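Local coordinates for protein salicylate carboxymethyltransferase (Clarkia breweri, PDB 1M6E) that catalyses transfer of a methyl group from S-adenosyl-L-methionine to the carboxylate of the plant hormone salicylic acid, yielding the volatile ester methyl salicylate, at residues T50-I55 and T139-H144; K75-L80 and P90-F95; E300-A305 and R331-I336. All blocks are in the same frame, centred on the assembly; numbering follows the deposited sequence.

Contact 1: residues T50-I55 and T139-H144; sequences TTRLAI and TLHFIH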
loop_
_atom_site.group_PDB
_atom_site.type_symbol
_atom_site.label_atom_id
_atom_site.label_comp_id
_atom_site.label_asym_id
_atom_site.label_seq_id
_atom_site.Cartn_x
_atom_site.Cartn_y
_atom_site.Cartn_z
ATOM N N THR A 50 25.409 3.270 6.352
ATOM C CA THR A 50 26.182 2.060 6.449
ATOM C C THR A 50 25.492 0.917 5.726
ATOM O O THR A 50 25.406 0.901 4.503
ATOM C CB THR A 50 26.380 1.682 7.913
ATOM O OG1 THR A 50 26.947 2.799 8.602
ATOM C CG2 THR A 50 27.310 0.483 8.040
ATOM N N THR A 51 24.985 -0.034 6.491
ATOM C CA THR A 51 24.330 -1.187 5.919
ATOM C C THR A 51 22.895 -0.953 5.436
ATOM O O THR A 51 22.339 -1.798 4.725
ATOM C CB THR A 51 24.377 -2.325 6.931
ATOM O OG1 THR A 51 23.595 -1.995 8.085
ATOM C CG2 THR A 51 25.800 -2.512 7.373
ATOM N N ARG A 52 22.308 0.195 5.795
ATOM C CA ARG A 52 20.931 0.520 5.401
ATOM C C ARG A 52 20.730 1.934 4.925
ATOM O O ARG A 52 21.033 2.881 5.631
ATOM C CB ARG A 52 19.981 0.296 6.567
ATOM C CG ARG A 52 18.589 -0.138 6.154
ATOM C CD ARG A 52 17.690 -0.374 7.369
ATOM N NE ARG A 52 16.932 0.827 7.725
ATOM C CZ ARG A 52 17.246 1.682 8.700
ATOM N NH1 ARG A 52 18.322 1.496 9.469
ATOM N NH2 ARG A 52 16.477 2.748 8.885
ATOM N N LEU A 53 20.239 2.080 3.714
ATOM C CA LEU A 53 19.954 3.399 3.201
ATOM C C LEU A 53 18.427 3.368 3.155
ATOM O O LEU A 53 17.840 2.346 2.811
ATOM C CB LEU A 53 20.558 3.579 1.806
ATOM C CG LEU A 53 20.143 4.817 0.988
ATOM C CD1 LEU A 53 20.511 6.100 1.698
ATOM C CD2 LEU A 53 20.825 4.779 -0.349
ATOM N N ALA A 54 17.779 4.465 3.524
ATOM C CA ALA A 54 16.322 4.509 3.539
ATOM C C ALA A 54 15.732 5.734 2.854
ATOM O O ALA A 54 15.435 6.735 3.484
ATOM C CB ALA A 54 15.830 4.423 4.974
ATOM N N ILE A 55 15.560 5.635 1.549
ATOM C CA ILE A 55 14.999 6.702 0.750
ATOM C C ILE A 55 13.484 6.657 0.878
ATOM O O ILE A 55 12.914 5.576 1.030
ATOM C CB ILE A 55 15.378 6.487 -0.708
ATOM C CG1 ILE A 55 16.886 6.264 -0.800
ATOM C CG2 ILE A 55 14.928 7.667 -1.552
ATOM C CD1 ILE A 55 17.413 6.142 -2.223
ATOM N N THR A 139 14.756 7.728 11.392
ATOM C CA THR A 139 14.483 6.522 10.613
ATOM C C THR A 139 14.985 6.725 9.193
ATOM O O THR A 139 15.372 5.769 8.520
ATOM C CB THR A 139 12.923 6.255 10.526
ATOM O OG1 THR A 139 12.391 6.048 11.839
ATOM C CG2 THR A 139 12.591 5.031 9.650
ATOM N N LEU A 140 15.016 7.977 8.759
ATOM C CA LEU A 140 15.360 8.277 7.385
ATOM C C LEU A 140 16.630 8.997 6.968
ATOM O O LEU A 140 16.965 10.028 7.544
ATOM C CB LEU A 140 14.183 9.046 6.780
ATOM C CG LEU A 140 13.030 8.270 6.152
ATOM C CD1 LEU A 140 12.641 7.064 6.981
ATOM C CD2 LEU A 140 11.871 9.218 5.979
ATOM N N HIS A 141 17.306 8.447 5.947
ATOM C CA HIS A 141 18.478 9.072 5.318
ATOM C C HIS A 141 17.950 9.313 3.915
ATOM O O HIS A 141 17.855 8.380 3.125
ATOM C CB HIS A 141 19.689 8.150 5.134
ATOM C CG HIS A 141 19.684 6.915 5.967
ATOM N ND1 HIS A 141 19.907 6.927 7.324
ATOM C CD2 HIS A 141 19.558 5.614 5.621
ATOM C CE1 HIS A 141 19.918 5.686 7.781
ATOM N NE2 HIS A 141 19.710 4.869 6.766
ATOM N N PHE A 142 17.566 10.531 3.595
ATOM C CA PHE A 142 17.050 10.872 2.247
ATOM C C PHE A 142 15.567 10.834 1.977
ATOM O O PHE A 142 14.934 9.779 1.962
ATOM C CB PHE A 142 17.709 10.079 1.093
ATOM C CG PHE A 142 17.782 10.881 -0.190
ATOM C CD1 PHE A 142 18.940 11.577 -0.529
ATOM C CD2 PHE A 142 16.643 11.083 -0.966
ATOM C CE1 PHE A 142 18.962 12.479 -1.615
ATOM C CE2 PHE A 142 16.649 11.972 -2.044
ATOM C CZ PHE A 142 17.814 12.674 -2.366
ATOM N N ILE A 143 15.065 12.020 1.670
ATOM C CA ILE A 143 13.673 12.267 1.365
ATOM C C ILE A 143 13.492 12.984 0.018
ATOM O O ILE A 143 13.856 14.145 -0.119
ATOM C CB ILE A 143 13.064 13.152 2.444
ATOM C CG1 ILE A 143 12.816 12.345 3.696
ATOM C CG2 ILE A 143 11.840 13.791 1.951
ATOM C CD1 ILE A 143 12.261 13.169 4.822
ATOM N N HIS A 144 12.912 12.311 -0.968
ATOM C CA HIS A 144 12.692 12.981 -2.236
ATOM C C HIS A 144 11.269 13.573 -2.323
ATOM O O HIS A 144 10.408 13.134 -1.597
ATOM C CB HIS A 144 12.919 12.020 -3.411
ATOM C CG HIS A 144 12.681 12.676 -4.725
ATOM N ND1 HIS A 144 11.492 12.541 -5.412
ATOM C CD2 HIS A 144 13.365 13.662 -5.349
ATOM C CE1 HIS A 144 11.450 13.425 -6.396
ATOM N NE2 HIS A 144 12.573 14.121 -6.376
#
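With its chain extended to CD and then bent at chi3 (93°), Arg52 lays its guanidinium beside Thr139 and His141; one residue on, Leu53 holds CG opposite its own N (chi1 169°), which brings CD1 to the flank of the histidine. The setting is the place where two central strands begin in the Rossmann-like sheet of an S-adenosyl-L-methionine-dependent methyltransferase, strands 52-58 and 143-146 being parallel neighbours. Here the two chains are still converging on that pairing, their directions 58° apart, and much of the contact is made by side chains against backbone.

His141 does most of this work. Its imidazole points an edge at the other chain, with CD2 3.3 Å from Leu53 CA and Ala54 N also near the ring plane. Leu53 and the histidine slant across one another, CD1 of the leucine 4.1 Å from CD2 of the ring. On the opposite flank of this backbone, Ala54 sets CB 4.0 Å from the same His141 CD2, and Thr139 O adds a polar neighbour to that methyl. The guanidinium of Arg52 meets His141 NE2 over the margin of one face, while Thr139 O stands at its edge, 3.2 Å from NH2 but at too poor an angle for a hydrogen bond. The polar grip on this arginine comes instead from Gln93, whose OE1 accepts a hydrogen bond from NE; Pro136 of the second subunit packs on the same side chain.

Farther along, Phe142 lies alongside Ile55, and its ring is received by Thr36, Ala39 and Ile40 of helix 33-44. The two side chains point the same way, meeting through Ile55 CG2 and Phe142 CD2 at 3.9 Å, and beneath them Ile55 CA directs its hydrogen at Phe142 O, with a CA-to-O distance of 3.3 Å.

Contact 2: residues K75-L80 and P90-F95; sequences KTVEEL and PEYQIF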
loop_
_atom_site.group_PDB
_atom_site.type_symbol
_atom_site.label_atom_id
_atom_site.label_comp_id
_atom_site.label_asym_id
_atom_site.label_seq_id
_atom_site.Cartn_x
_atom_site.Cartn_y
_atom_site.Cartn_z
ATOM N N LYS A 75 20.431 3.909 -7.959
ATOM C CA LYS A 75 21.319 3.756 -9.092
ATOM C C LYS A 75 22.644 4.361 -8.644
ATOM O O LYS A 75 23.586 3.649 -8.270
ATOM C CB LYS A 75 20.799 4.548 -10.280
ATOM C CG LYS A 75 21.428 4.130 -11.581
ATOM C CD LYS A 75 20.755 2.872 -12.114
ATOM C CE LYS A 75 19.357 3.182 -12.657
ATOM N NZ LYS A 75 18.592 1.954 -13.022
ATOM N N THR A 76 22.685 5.692 -8.677
ATOM C CA THR A 76 23.842 6.485 -8.281
ATOM C C THR A 76 24.632 5.910 -7.129
ATOM O O THR A 76 25.839 5.833 -7.207
ATOM C CB THR A 76 23.425 7.902 -7.870
ATOM O OG1 THR A 76 22.893 8.599 -8.999
ATOM C CG2 THR A 76 24.596 8.659 -7.330
ATOM N N VAL A 77 23.952 5.543 -6.043
ATOM C CA VAL A 77 24.621 4.988 -4.862
ATOM C C VAL A 77 25.370 3.740 -5.250
ATOM O O VAL A 77 26.521 3.568 -4.877
ATOM C CB VAL A 77 23.630 4.624 -3.726
ATOM C CG1 VAL A 77 24.362 3.875 -2.584
ATOM C CG2 VAL A 77 22.970 5.889 -3.197
ATOM N N GLU A 78 24.726 2.857 -5.994
ATOM C CA GLU A 78 25.411 1.652 -6.400
ATOM C C GLU A 78 26.683 2.012 -7.191
ATOM O O GLU A 78 27.754 1.443 -6.955
ATOM C CB GLU A 78 24.467 0.783 -7.216
ATOM C CG GLU A 78 23.455 0.126 -6.347
ATOM C CD GLU A 78 24.107 -0.783 -5.312
ATOM O OE1 GLU A 78 24.504 -1.920 -5.674
ATOM O OE2 GLU A 78 24.233 -0.354 -4.138
ATOM N N GLU A 79 26.570 2.983 -8.095
ATOM C CA GLU A 79 27.706 3.399 -8.917
ATOM C C GLU A 79 28.860 3.998 -8.112
ATOM O O GLU A 79 29.965 4.107 -8.606
ATOM C CB GLU A 79 27.226 4.371 -10.005
ATOM C CG GLU A 79 28.306 4.883 -10.949
ATOM C CD GLU A 79 27.714 5.451 -12.242
ATOM O OE1 GLU A 79 28.409 6.211 -12.969
ATOM O OE2 GLU A 79 26.541 5.120 -12.533
ATOM N N LEU A 80 28.594 4.400 -6.880
ATOM C CA LEU A 80 29.633 4.939 -6.014
ATOM C C LEU A 80 30.276 3.757 -5.277
ATOM O O LEU A 80 31.476 3.550 -5.336
ATOM C CB LEU A 80 29.043 5.883 -4.972
ATOM C CG LEU A 80 28.594 7.257 -5.405
ATOM C CD1 LEU A 80 27.719 7.881 -4.315
ATOM C CD2 LEU A 80 29.817 8.098 -5.656
ATOM N N PRO A 90 24.353 -1.120 0.343
ATOM C CA PRO A 90 23.506 -1.268 1.524
ATOM C C PRO A 90 22.229 -1.878 0.994
ATOM O O PRO A 90 22.118 -2.092 -0.220
ATOM C CB PRO A 90 23.299 0.174 1.976
ATOM C CG PRO A 90 23.236 0.917 0.675
ATOM C CD PRO A 90 24.387 0.279 -0.114
ATOM N N GLU A 91 21.285 -2.185 1.879
ATOM C CA GLU A 91 19.984 -2.695 1.445
ATOM C C GLU A 91 19.151 -1.428 1.310
ATOM O O GLU A 91 19.225 -0.541 2.170
ATOM C CB GLU A 91 19.360 -3.601 2.500
ATOM C CG GLU A 91 19.943 -4.984 2.522
ATOM C CD GLU A 91 19.388 -5.841 3.645
ATOM O OE1 GLU A 91 19.534 -5.439 4.825
ATOM O OE2 GLU A 91 18.819 -6.918 3.345
ATOM N N TYR A 92 18.376 -1.305 0.241
ATOM C CA TYR A 92 17.594 -0.091 0.107
ATOM C C TYR A 92 16.213 -0.293 0.669
ATOM O O TYR A 92 15.561 -1.304 0.377
ATOM C CB TYR A 92 17.519 0.334 -1.348
ATOM C CG TYR A 92 18.873 0.560 -1.930
ATOM C CD1 TYR A 92 19.665 -0.515 -2.353
ATOM C CD2 TYR A 92 19.400 1.848 -2.009
ATOM C CE1 TYR A 92 20.958 -0.309 -2.843
ATOM C CE2 TYR A 92 20.686 2.068 -2.495
ATOM C CZ TYR A 92 21.458 0.990 -2.909
ATOM O OH TYR A 92 22.724 1.238 -3.379
ATOM N N GLN A 93 15.781 0.643 1.512
ATOM C CA GLN A 93 14.450 0.543 2.087
ATOM C C GLN A 93 13.624 1.740 1.710
ATOM O O GLN A 93 13.772 2.823 2.269
ATOM C CB GLN A 93 14.503 0.427 3.577
ATOM C CG GLN A 93 13.154 0.253 4.156
ATOM C CD GLN A 93 13.273 -0.111 5.584
ATOM O OE1 GLN A 93 14.053 0.514 6.309
ATOM N NE2 GLN A 93 12.518 -1.128 6.023
ATOM N N ILE A 94 12.726 1.507 0.763
ATOM C CA ILE A 94 11.881 2.533 0.201
ATOM C C ILE A 94 10.502 2.755 0.797
ATOM O O ILE A 94 9.771 1.822 1.127
ATOM C CB ILE A 94 11.727 2.270 -1.266
ATOM C CG1 ILE A 94 13.106 2.133 -1.882
ATOM C CG2 ILE A 94 10.922 3.377 -1.904
ATOM C CD1 ILE A 94 13.034 1.917 -3.370
ATOM N N PHE A 95 10.154 4.027 0.903
ATOM C CA PHE A 95 8.871 4.429 1.439
ATOM C C PHE A 95 8.129 5.341 0.481
ATOM O O PHE A 95 8.537 6.494 0.311
ATOM C CB PHE A 95 9.095 5.137 2.768
ATOM C CG PHE A 95 9.502 4.213 3.863
ATOM C CD1 PHE A 95 10.817 4.133 4.270
ATOM C CD2 PHE A 95 8.570 3.346 4.426
ATOM C CE1 PHE A 95 11.202 3.188 5.225
ATOM C CE2 PHE A 95 8.939 2.408 5.369
ATOM C CZ PHE A 95 10.253 2.325 5.769
#
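Glu78, whose carboxylate meets the phenol of Tyr92 across this contact, has its OE1 gripped from within the same neighbourhood: Ser89 OG hydrogen-bonds to it, and Arg81 NH1 adds a long, weak ion pair. The serine bond would limit how the carboxylate can turn, which leaves OE2 toward the tyrosine. With CG opposite the carbonyl carbon (chi1 -74°), a single bend at chi2 (-61°) swings the acid from the flank of the helix to the strand.

Tyr92 OH donates to Glu78 OE2, but the modelled separation of 2.3 Å is too short to be taken literally, and the position of OE2 is itself uncertain. As modelled, OE2 lies at the ring's edge, close to its plane, with the carboxylate and ring planes 86° apart, a geometry that shares the uncertainty of OE2. The buried Tyr92 thus probably meets the acid of the partly exposed Glu78.

Around this polar pair the packing is apolar. Val77 comes head-on to the tyrosine, CB lying 4.1 Å from Tyr92 CE2 near the ring plane, and its CG1 also reaches Pro90 CD at 4.4 Å. Pro90 in turn places CG over the rim of one face of the Tyr92 ring.

The contact belongs to a beta-alpha-beta crossover, in which helix 74-82 links strands 52-58 and 91-98, and it joins the helix to the second of these strands. Leu53 of the first strand touches Val77, Pro90 and Tyr92 alike, while Ile40 and Tyr44 of helix 33-44 meet Val77 as well.

Contact 3: residues E300-A305 and R331-I336; sequences EGYNVA and RYKLLI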
loop_
_atom_site.group_PDB
_atom_site.type_symbol
_atom_site.label_atom_id
_atom_site.label_comp_id
_atom_site.label_asym_id
_atom_site.label_seq_id
_atom_site.Cartn_x
_atom_site.Cartn_y
_atom_site.Cartn_z
ATOM N N GLU A 300 -0.751 21.785 -26.176
ATOM C CA GLU A 300 -1.403 22.248 -24.959
ATOM C C GLU A 300 -2.833 21.721 -25.064
ATOM O O GLU A 300 -3.453 21.247 -24.097
ATOM C CB GLU A 300 -1.399 23.785 -24.892
ATOM C CG GLU A 300 -0.095 24.430 -24.423
ATOM C CD GLU A 300 -0.352 25.780 -23.779
ATOM O OE1 GLU A 300 -1.213 25.841 -22.883
ATOM O OE2 GLU A 300 0.289 26.779 -24.153
ATOM N N GLY A 301 -3.345 21.815 -26.278
ATOM C CA GLY A 301 -4.670 21.324 -26.526
ATOM C C GLY A 301 -4.616 19.853 -26.224
ATOM O O GLY A 301 -3.924 19.081 -26.889
ATOM N N TYR A 302 -5.326 19.471 -25.184
ATOM C CA TYR A 302 -5.360 18.088 -24.823
ATOM C C TYR A 302 -4.197 17.789 -23.867
ATOM O O TYR A 302 -4.391 17.715 -22.653
ATOM C CB TYR A 302 -5.299 17.234 -26.103
ATOM C CG TYR A 302 -6.226 16.058 -26.091
ATOM C CD1 TYR A 302 -7.493 16.164 -25.522
ATOM C CD2 TYR A 302 -5.842 14.835 -26.639
ATOM C CE1 TYR A 302 -8.369 15.082 -25.489
ATOM C CE2 TYR A 302 -6.705 13.737 -26.620
ATOM C CZ TYR A 302 -7.976 13.867 -26.039
ATOM O OH TYR A 302 -8.859 12.797 -26.014
ATOM N N ASN A 303 -2.983 17.670 -24.379
ATOM C CA ASN A 303 -1.887 17.329 -23.501
ATOM C C ASN A 303 -1.725 18.161 -22.232
ATOM O O ASN A 303 -1.328 17.634 -21.201
ATOM C CB ASN A 303 -0.599 17.275 -24.303
ATOM C CG ASN A 303 -0.590 16.118 -25.312
ATOM O OD1 ASN A 303 0.379 15.943 -26.059
ATOM N ND2 ASN A 303 -1.669 15.320 -25.336
ATOM N N VAL A 304 -2.027 19.446 -22.263
ATOM C CA VAL A 304 -1.880 20.218 -21.038
ATOM C C VAL A 304 -3.194 20.135 -20.270
ATOM O O VAL A 304 -3.239 20.390 -19.069
ATOM C CB VAL A 304 -1.488 21.697 -21.326
ATOM C CG1 VAL A 304 -1.609 22.547 -20.056
ATOM C CG2 VAL A 304 -0.044 21.752 -21.831
ATOM N N ALA A 305 -4.267 19.764 -20.962
ATOM C CA ALA A 305 -5.567 19.614 -20.307
ATOM C C ALA A 305 -5.684 18.234 -19.623
ATOM O O ALA A 305 -6.026 18.165 -18.439
ATOM C CB ALA A 305 -6.706 19.798 -21.314
ATOM N N ARG A 331 -14.013 22.667 -22.727
ATOM C CA ARG A 331 -13.865 24.123 -22.758
ATOM C C ARG A 331 -12.513 24.559 -22.263
ATOM O O ARG A 331 -11.820 25.345 -22.906
ATOM C CB ARG A 331 -14.939 24.779 -21.895
ATOM C CG ARG A 331 -16.326 24.286 -22.226
ATOM C CD ARG A 331 -17.384 25.197 -21.669
ATOM N NE ARG A 331 -18.705 24.787 -22.129
ATOM C CZ ARG A 331 -19.777 25.569 -22.103
ATOM N NH1 ARG A 331 -19.690 26.810 -21.639
ATOM N NH2 ARG A 331 -20.938 25.112 -22.540
ATOM N N TYR A 332 -12.169 24.064 -21.088
ATOM C CA TYR A 332 -10.896 24.358 -20.480
ATOM C C TYR A 332 -9.843 24.057 -21.541
ATOM O O TYR A 332 -8.929 24.831 -21.729
ATOM C CB TYR A 332 -10.727 23.471 -19.238
ATOM C CG TYR A 332 -9.458 23.661 -18.441
ATOM C CD1 TYR A 332 -8.895 24.917 -18.285
ATOM C CD2 TYR A 332 -8.802 22.569 -17.867
ATOM C CE1 TYR A 332 -7.702 25.087 -17.594
ATOM C CE2 TYR A 332 -7.614 22.732 -17.168
ATOM C CZ TYR A 332 -7.066 23.996 -17.043
ATOM O OH TYR A 332 -5.857 24.184 -16.412
ATOM N N LYS A 333 -9.994 22.952 -22.267
ATOM C CA LYS A 333 -9.030 22.558 -23.318
ATOM C C LYS A 333 -8.745 23.684 -24.319
ATOM O O LYS A 333 -7.580 24.062 -24.534
ATOM C CB LYS A 333 -9.562 21.337 -24.078
ATOM C CG LYS A 333 -8.747 20.931 -25.288
ATOM C CD LYS A 333 -9.616 20.266 -26.357
ATOM C CE LYS A 333 -10.175 18.910 -25.936
ATOM N NZ LYS A 333 -11.262 18.928 -24.894
ATOM N N LEU A 334 -9.831 24.185 -24.926
ATOM C CA LEU A 334 -9.833 25.272 -25.900
ATOM C C LEU A 334 -9.196 26.555 -25.344
ATOM O O LEU A 334 -8.371 27.211 -25.989
ATOM C CB LEU A 334 -11.275 25.531 -26.313
ATOM C CG LEU A 334 -11.792 24.695 -27.483
ATOM C CD1 LEU A 334 -10.878 23.536 -27.738
ATOM C CD2 LEU A 334 -13.183 24.195 -27.211
ATOM N N LEU A 335 -9.579 26.922 -24.138
ATOM C CA LEU A 335 -9.036 28.115 -23.551
ATOM C C LEU A 335 -7.535 28.065 -23.485
ATOM O O LEU A 335 -6.896 29.057 -23.779
ATOM C CB LEU A 335 -9.613 28.324 -22.157
ATOM C CG LEU A 335 -10.951 29.054 -22.058
ATOM C CD1 LEU A 335 -10.638 30.536 -21.967
ATOM C CD2 LEU A 335 -11.868 28.729 -23.252
ATOM N N ILE A 336 -6.948 26.933 -23.094
ATOM C CA ILE A 336 -5.480 26.888 -23.020
ATOM C C ILE A 336 -4.906 26.842 -24.424
ATOM O O ILE A 336 -3.909 27.523 -24.700
ATOM C CB ILE A 336 -4.886 25.686 -22.190
ATOM C CG1 ILE A 336 -5.998 24.801 -21.608
ATOM C CG2 ILE A 336 -3.976 26.244 -21.075
ATOM C CD1 ILE A 336 -5.501 23.514 -20.895
#
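This is a packing of the residues entering one helix against the next helix in the chain: the entry to helix 303-320 lies against the middle of helix 322-341. Almost everything between the segments is helical, consistent with a helical hairpin in which the chain runs out along one helix and back along the other. The pairing of Glu300 with Ile336 and of Ala305 with Lys333 is as expected of such a reversal.

Ile336 supplies much of the apolar surface. Its CD1 reaches Ala305 CB at 3.9 Å and Val304 CG1 at 4.1 Å, the valine crossing it at a slant. The same methyl sits over the centre of the Tyr332 ring, 4.1 Å above its plane, so one carbon is held between the neighbouring helix and an aromatic face of its own. Small Ala305 permits close approach of the backbones, with CB 4.1 Å from Lys333 CA. At the upstream end, Glu300 passes obliquely across Ile336, its OE1 against CG2; the polar partner of this acid is Thr345, whose OG1 hydrogen-bonds to OE2.

Lys333 closes the more exposed border. CG opposite the backbone N (chi1 173°) carries the chain along the loop, where this carbon is 3.7 Å from Tyr302 N. Bends at chi3 and chi4 then lay the methylenes beside the tyrosine, CE coming obliquely to Tyr302 CD1 at 3.9 Å, and turn NZ back to a weak hydrogen bond with Phe329 O.

Helix 303-320 goes on to supply Met308 and Val311 to the salicylate pocket, and the side chain of Val304 is itself about 8 Å from the bound acid. Behind helix 322-341 lies helix 227-238, where Leu228 touches Tyr332 and Leu335, while Trp284 meets both Glu300 and Ile336.

Overall arrangement
Contacts 1 and 2 belong to one piece of architecture: their centres are 9 Å apart, strands 52-58 and 91-98 are neighbours in the sheet, and contact 2 is nested in the loop that contact 1 closes. Leu53 O to Gln93 N, at 3.0 Å, is a probable hydrogen bond joining them. Contact 3 stands apart, about 40 Å from either centre and across the middle of the chain, in a pair of helices, one of which lines the salicylate site. All three are largely buried, though 300-305/331-336 has an exposed border. Chemistry follows place: side chain against strand backbone in contact 1, helix acid and sheet phenol in contact 2, aliphatic helix packing in contact 3.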